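Local coordinates for protein peroxide stress regulator PerR, FUR family (Streptococcus pyogenes, PDB 4LMY) that probably senses peroxide stress and regulates transcription by binding DNA, as a zinc-containing dimeric repressor-type regulator of the FUR family, at residues C104-K109 against P145-K150; T65-L70 against T90-M95. All coordinates share one frame; numbering follows the deposited sequence.

The two contacts lie on opposite sides of the chain's centre, the centre of contact 1 about 29 Å and that of contact 2 about 14 Å from it, with about 43 Å between the two centres and about 25 Å between their nearest atoms. Contact 2 comes first along the chain: helix 63-75 meets strand 91-94 in the N-terminal winged-helix domain. Contact 1 closes later, at the far end of the C-terminal dimerisation domain, where 104-109 and 145-150 supply three of the four cysteines that bind a zinc ion, Cys144 being the fourth. Strand 98-104 links the two, ending at Cys104. The other zinc site draws on His97, just before this strand, and His99, within it.

Contact 1: residues C104-K109 against P145-K150; sequences CEICGK and PDCQAK. With ZN (zinc ion), chain F.
Cys104, Cys107 and Cys147 converge on one zinc ion, the SG atoms of Cys104 and Cys107 each 2.3 Å from ZN and SG of Cys147 2.4 Å from it. Cys144, just before 145-150, supplies the fourth thiolate. Beside the metal, Ile106 lies against the last ligand: its CG2 branch is 3.8 Å from Cys147 SG, while its CD1 end approaches Cys147 CB at 4.1 Å. In Cys147 the sulfur sits anti to the carbonyl carbon (chi1 -80°), turned toward the loop 104-109.

Backbone amides hold the loop sulfurs in turn. Cys107 N donates to Cys104 SG at 3.5 Å, almost straight at 169°, and Ile106 N adds a weak bond to the same sulfur; Lys109 N reaches Cys107 SG at 3.5 Å. These N-H groups would be expected to temper the negative charge gathered on the thiolates. Beyond them, Glu105 forms a salt bridge with Arg135 of the second subunit, placing the loop at the dimer interface. Two CxxC pairs, one running from the end of strand 98-104 into the following loop, the other from Cys144 into the short, weakly bonded helix 145-148, make the four-cysteine structural zinc site characteristic of many FUR-family regulators.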
loop_
_atom_site.group_PDB
_atom_site.type_symbol
_atom_site.label_atom_id
_atom_site.label_comp_id
_atom_site.label_asym_id
_atom_site.label_seq_id
_atom_site.Cartn_x
_atom_site.Cartn_y
_atom_site.Cartn_z
ATOM N N CYS B 104 -17.775 3.279 -3.231
ATOM C CA CYS B 104 -18.706 2.160 -3.292
ATOM C C CYS B 104 -19.021 1.801 -4.736
ATOM O O CYS B 104 -19.467 2.646 -5.510
ATOM C CB CYS B 104 -20.001 2.453 -2.530
ATOM S SG CYS B 104 -21.150 1.041 -2.512
ATOM N N GLU B 105 -18.785 0.541 -5.084
ATOM C CA GLU B 105 -19.013 0.051 -6.437
ATOM C C GLU B 105 -20.485 0.141 -6.826
ATOM O O GLU B 105 -20.814 0.286 -8.002
ATOM C CB GLU B 105 -18.550 -1.401 -6.552
ATOM C CG GLU B 105 -17.117 -1.643 -6.115
ATOM C CD GLU B 105 -16.184 -1.876 -7.282
ATOM O OE1 GLU B 105 -15.269 -2.715 -7.147
ATOM O OE2 GLU B 105 -16.361 -1.221 -8.329
ATOM N N ILE B 106 -21.364 0.055 -5.833
ATOM C CA ILE B 106 -22.804 0.022 -6.081
ATOM C C ILE B 106 -23.472 1.400 -6.124
ATOM O O ILE B 106 -24.219 1.699 -7.057
ATOM C CB ILE B 106 -23.526 -0.869 -5.045
ATOM C CG1 ILE B 106 -22.991 -2.304 -5.122
ATOM C CG2 ILE B 106 -25.028 -0.834 -5.262
ATOM C CD1 ILE B 106 -23.628 -3.259 -4.131
ATOM N N CYS B 107 -23.209 2.236 -5.122
ATOM C CA CYS B 107 -23.909 3.517 -5.015
ATOM C C CYS B 107 -23.020 4.729 -5.279
ATOM O O CYS B 107 -23.520 5.837 -5.471
ATOM C CB CYS B 107 -24.593 3.655 -3.651
ATOM S SG CYS B 107 -23.466 3.988 -2.276
ATOM N N GLY B 108 -21.706 4.521 -5.285
ATOM C CA GLY B 108 -20.765 5.585 -5.591
ATOM C C GLY B 108 -20.372 6.453 -4.411
ATOM O O GLY B 108 -19.591 7.396 -4.559
ATOM N N LYS B 109 -20.907 6.137 -3.236
ATOM C CA LYS B 109 -20.591 6.901 -2.038
ATOM C C LYS B 109 -19.111 6.776 -1.704
ATOM O O LYS B 109 -18.527 5.696 -1.804
ATOM C CB LYS B 109 -21.448 6.449 -0.855
ATOM C CG LYS B 109 -21.396 7.390 0.334
ATOM C CD LYS B 109 -22.614 7.226 1.229
ATOM C CE LYS B 109 -22.591 8.236 2.369
ATOM N NZ LYS B 109 -23.945 8.469 2.947
ATOM N N PRO B 145 -21.213 0.146 3.980
ATOM C CA PRO B 145 -22.059 -0.536 4.969
ATOM C C PRO B 145 -23.547 -0.553 4.592
ATOM O O PRO B 145 -24.204 -1.576 4.775
ATOM C CB PRO B 145 -21.829 0.285 6.239
ATOM C CG PRO B 145 -20.418 0.767 6.098
ATOM C CD PRO B 145 -20.226 1.033 4.625
ATOM N N ASP B 146 -24.058 0.550 4.057
ATOM C CA ASP B 146 -25.470 0.624 3.692
ATOM C C ASP B 146 -25.821 -0.324 2.548
ATOM O O ASP B 146 -26.886 -0.941 2.550
ATOM C CB ASP B 146 -25.879 2.060 3.347
ATOM C CG ASP B 146 -26.053 2.927 4.580
ATOM O OD1 ASP B 146 -26.184 2.368 5.689
ATOM O OD2 ASP B 146 -26.068 4.168 4.440
ATOM N N CYS B 147 -24.922 -0.447 1.576
ATOM C CA CYS B 147 -25.159 -1.330 0.439
ATOM C C CYS B 147 -24.995 -2.799 0.816
ATOM O O CYS B 147 -25.603 -3.673 0.201
ATOM C CB CYS B 147 -24.248 -0.972 -0.738
ATOM S SG CYS B 147 -24.829 0.438 -1.714
ATOM N N GLN B 148 -24.170 -3.066 1.823
ATOM C CA GLN B 148 -23.980 -4.429 2.309
ATOM C C GLN B 148 -25.281 -4.982 2.886
ATOM O O GLN B 148 -25.510 -6.189 2.877
ATOM C CB GLN B 148 -22.881 -4.479 3.374
ATOM C CG GLN B 148 -21.490 -4.160 2.853
ATOM C CD GLN B 148 -20.460 -4.034 3.959
ATOM O OE1 GLN B 148 -19.695 -3.071 3.999
ATOM N NE2 GLN B 148 -20.430 -5.010 4.859
ATOM N N ALA B 149 -26.128 -4.088 3.384
ATOM C CA ALA B 149 -27.377 -4.485 4.027
ATOM C C ALA B 149 -28.528 -4.641 3.037
ATOM O O ALA B 149 -29.595 -5.139 3.394
ATOM C CB ALA B 149 -27.748 -3.494 5.119
ATOM N N LYS B 150 -28.312 -4.214 1.797
ATOM C CA LYS B 150 -29.347 -4.304 0.769
ATOM C C LYS B 150 -29.145 -5.521 -0.126
ATOM O O LYS B 150 -28.080 -6.137 -0.124
ATOM C CB LYS B 150 -29.373 -3.032 -0.083
ATOM C CG LYS B 150 -29.708 -1.766 0.689
ATOM C CD LYS B 150 -29.730 -0.557 -0.227
ATOM C CE LYS B 150 -30.217 0.683 0.506
ATOM N NZ LYS B 150 -29.296 1.092 1.601
HETATM ZN ZN ZN F . -22.962 1.877 -1.404
#

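Contact 2: residues T65-L70 against T90-M95; sequences TVYNNL and TYYDFM
Leu70, on helix 63-75, and Tyr92, on strand 91-94, mark the closest approach of the two backbones, with 8.3 Å between Leu70 CA and Tyr92 CA, and the touching atoms all belong to side chains. Leu70 does most of the work. Its CD1 methyl stands over the centre of the Tyr92 ring, 3.6 Å from the centroid and only 13° off the ring normal, a well-centred CH-pi contact. Leu70 CD1 leans slightly to the CZ-CE2 side, 3.6 Å from Tyr92 CZ. The other branch is set towards the opposite part of the ring, where Leu70 CD2 lies 4.1 Å from Tyr92 CD1. Leucine's extended chain, with CD1 anti to CA (chi2 175°), carries that methyl out over the face.

Tyr67, one turn earlier on the helix, meets the hydroxyl end of the same tyrosine: Tyr92 OH lies near the plane of the Tyr67 ring, at its edge, 4.3 Å from Tyr67 CE1. This is a looser touch at the exposed margin, while Leu70 and Tyr92 are buried.

Within the helix, Thr65 O takes two bonds, from Asn69 N and from Asn69 ND2, which approach from opposite faces of its carbonyl plane. Asn69 ND2 lies 2.8 Å from Thr65 O, and Asn69 OD1 accepts from Arg31 NE of helix 29-40, tying the two helices together. Around the central pair, Ile50 of helix 47-54 touches Leu70, while Met38 of helix 29-40 and Val79 of strand 79-82 touch Tyr92. Strands 79-82 and 91-94 form the antiparallel hairpin packed beside the helices. The pair is part of the hydrophobic core where helix 63-75, probably the recognition helix, meets the wing of a winged helix-turn-helix domain.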
loop_
_atom_site.group_PDB
_atom_site.type_symbol
_atom_site.label_atom_id
_atom_site.label_comp_id
_atom_site.label_asym_id
_atom_site.label_seq_id
_atom_site.Cartn_x
_atom_site.Cartn_y
_atom_site.Cartn_z
ATOM N N THR B 65 18.179 27.718 7.344
ATOM C CA THR B 65 16.876 27.576 6.705
ATOM C C THR B 65 16.423 26.120 6.730
ATOM O O THR B 65 15.273 25.821 7.044
ATOM C CB THR B 65 16.911 28.071 5.251
ATOM O OG1 THR B 65 17.295 29.451 5.225
ATOM C CG2 THR B 65 15.547 27.917 4.600
ATOM N N VAL B 66 17.344 25.219 6.405
ATOM C CA VAL B 66 17.056 23.791 6.422
ATOM C C VAL B 66 16.693 23.306 7.827
ATOM O O VAL B 66 15.705 22.593 8.006
ATOM C CB VAL B 66 18.231 22.972 5.850
ATOM C CG1 VAL B 66 17.946 21.486 5.955
ATOM C CG2 VAL B 66 18.495 23.371 4.400
ATOM N N TYR B 67 17.484 23.706 8.821
ATOM C CA TYR B 67 17.197 23.373 10.216
ATOM C C TYR B 67 15.809 23.864 10.627
ATOM O O TYR B 67 15.049 23.139 11.272
ATOM C CB TYR B 67 18.247 23.997 11.139
ATOM C CG TYR B 67 19.521 23.197 11.303
ATOM C CD1 TYR B 67 19.486 21.821 11.497
ATOM C CD2 TYR B 67 20.761 23.821 11.280
ATOM C CE1 TYR B 67 20.652 21.090 11.657
ATOM C CE2 TYR B 67 21.930 23.100 11.438
ATOM C CZ TYR B 67 21.870 21.735 11.624
ATOM O OH TYR B 67 23.033 21.018 11.782
ATOM N N ASN B 68 15.491 25.098 10.247
ATOM C CA ASN B 68 14.205 25.703 10.580
ATOM C C ASN B 68 13.043 24.894 10.022
ATOM O O ASN B 68 12.057 24.634 10.716
ATOM C CB ASN B 68 14.124 27.140 10.060
ATOM C CG ASN B 68 15.004 28.099 10.842
ATOM O OD1 ASN B 68 15.425 27.803 11.960
ATOM N ND2 ASN B 68 15.280 29.257 10.257
ATOM N N ASN B 69 13.169 24.494 8.762
ATOM C CA ASN B 69 12.121 23.725 8.100
ATOM C C ASN B 69 11.990 22.309 8.653
ATOM O O ASN B 69 10.881 21.804 8.823
ATOM C CB ASN B 69 12.358 23.689 6.590
ATOM C CG ASN B 69 11.870 24.943 5.896
ATOM O OD1 ASN B 69 10.719 25.017 5.467
ATOM N ND2 ASN B 69 12.744 25.939 5.778
ATOM N N LEU B 70 13.125 21.673 8.929
ATOM C CA LEU B 70 13.132 20.337 9.518
ATOM C C LEU B 70 12.489 20.342 10.902
ATOM O O LEU B 70 11.789 19.400 11.271
ATOM C CB LEU B 70 14.558 19.789 9.602
ATOM C CG LEU B 70 15.239 19.451 8.273
ATOM C CD1 LEU B 70 16.684 19.046 8.497
ATOM C CD2 LEU B 70 14.483 18.356 7.529
ATOM N N THR B 90 22.745 13.586 12.552
ATOM C CA THR B 90 21.320 13.297 12.524
ATOM C C THR B 90 20.865 13.131 11.083
ATOM O O THR B 90 21.157 13.968 10.229
ATOM C CB THR B 90 20.501 14.418 13.185
ATOM O OG1 THR B 90 20.882 14.541 14.560
ATOM C CG2 THR B 90 19.012 14.113 13.099
ATOM N N TYR B 91 20.165 12.035 10.816
ATOM C CA TYR B 91 19.610 11.798 9.494
ATOM C C TYR B 91 18.094 11.874 9.557
ATOM O O TYR B 91 17.488 11.550 10.579
ATOM C CB TYR B 91 20.076 10.449 8.948
ATOM C CG TYR B 91 21.578 10.360 8.823
ATOM C CD1 TYR B 91 22.241 10.958 7.759
ATOM C CD2 TYR B 91 22.336 9.692 9.777
ATOM C CE1 TYR B 91 23.614 10.890 7.642
ATOM C CE2 TYR B 91 23.710 9.615 9.667
ATOM C CZ TYR B 91 24.344 10.216 8.599
ATOM O OH TYR B 91 25.711 10.145 8.485
ATOM N N TYR B 92 17.485 12.314 8.464
ATOM C CA TYR B 92 16.057 12.591 8.453
ATOM C C TYR B 92 15.324 11.719 7.443
ATOM O O TYR B 92 15.855 11.400 6.383
ATOM C CB TYR B 92 15.813 14.073 8.158
ATOM C CG TYR B 92 16.443 14.998 9.174
ATOM C CD1 TYR B 92 15.713 15.477 10.253
ATOM C CD2 TYR B 92 17.774 15.385 9.062
ATOM C CE1 TYR B 92 16.285 16.320 11.186
ATOM C CE2 TYR B 92 18.356 16.224 9.992
ATOM C CZ TYR B 92 17.607 16.690 11.051
ATOM O OH TYR B 92 18.181 17.529 11.979
ATOM N N ASP B 93 14.099 11.334 7.781
ATOM C CA ASP B 93 13.297 10.494 6.905
ATOM C C ASP B 93 11.842 10.931 6.922
ATOM O O ASP B 93 11.240 11.069 7.986
ATOM C CB ASP B 93 13.390 9.032 7.338
ATOM C CG ASP B 93 12.676 8.096 6.384
ATOM O OD1 ASP B 93 12.894 8.217 5.160
ATOM O OD2 ASP B 93 11.895 7.244 6.857
ATOM N N PHE B 94 11.278 11.147 5.740
ATOM C CA PHE B 94 9.868 11.494 5.632
ATOM C C PHE B 94 9.019 10.238 5.808
ATOM O O PHE B 94 9.254 9.229 5.144
ATOM C CB PHE B 94 9.576 12.146 4.279
ATOM C CG PHE B 94 8.195 12.730 4.176
ATOM C CD1 PHE B 94 7.964 14.058 4.492
ATOM C CD2 PHE B 94 7.126 11.947 3.771
ATOM C CE1 PHE B 94 6.695 14.596 4.402
ATOM C CE2 PHE B 94 5.856 12.479 3.682
ATOM C CZ PHE B 94 5.640 13.806 3.995
ATOM N N MET B 95 8.038 10.299 6.704
ATOM C CA MET B 95 7.132 9.170 6.911
ATOM C C MET B 95 5.672 9.616 7.028
ATOM O O MET B 95 4.800 8.836 7.412
ATOM C CB MET B 95 7.572 8.320 8.116
ATOM C CG MET B 95 7.024 8.738 9.481
ATOM S SD MET B 95 7.341 10.450 9.935
ATOM C CE MET B 95 7.881 10.251 11.631
#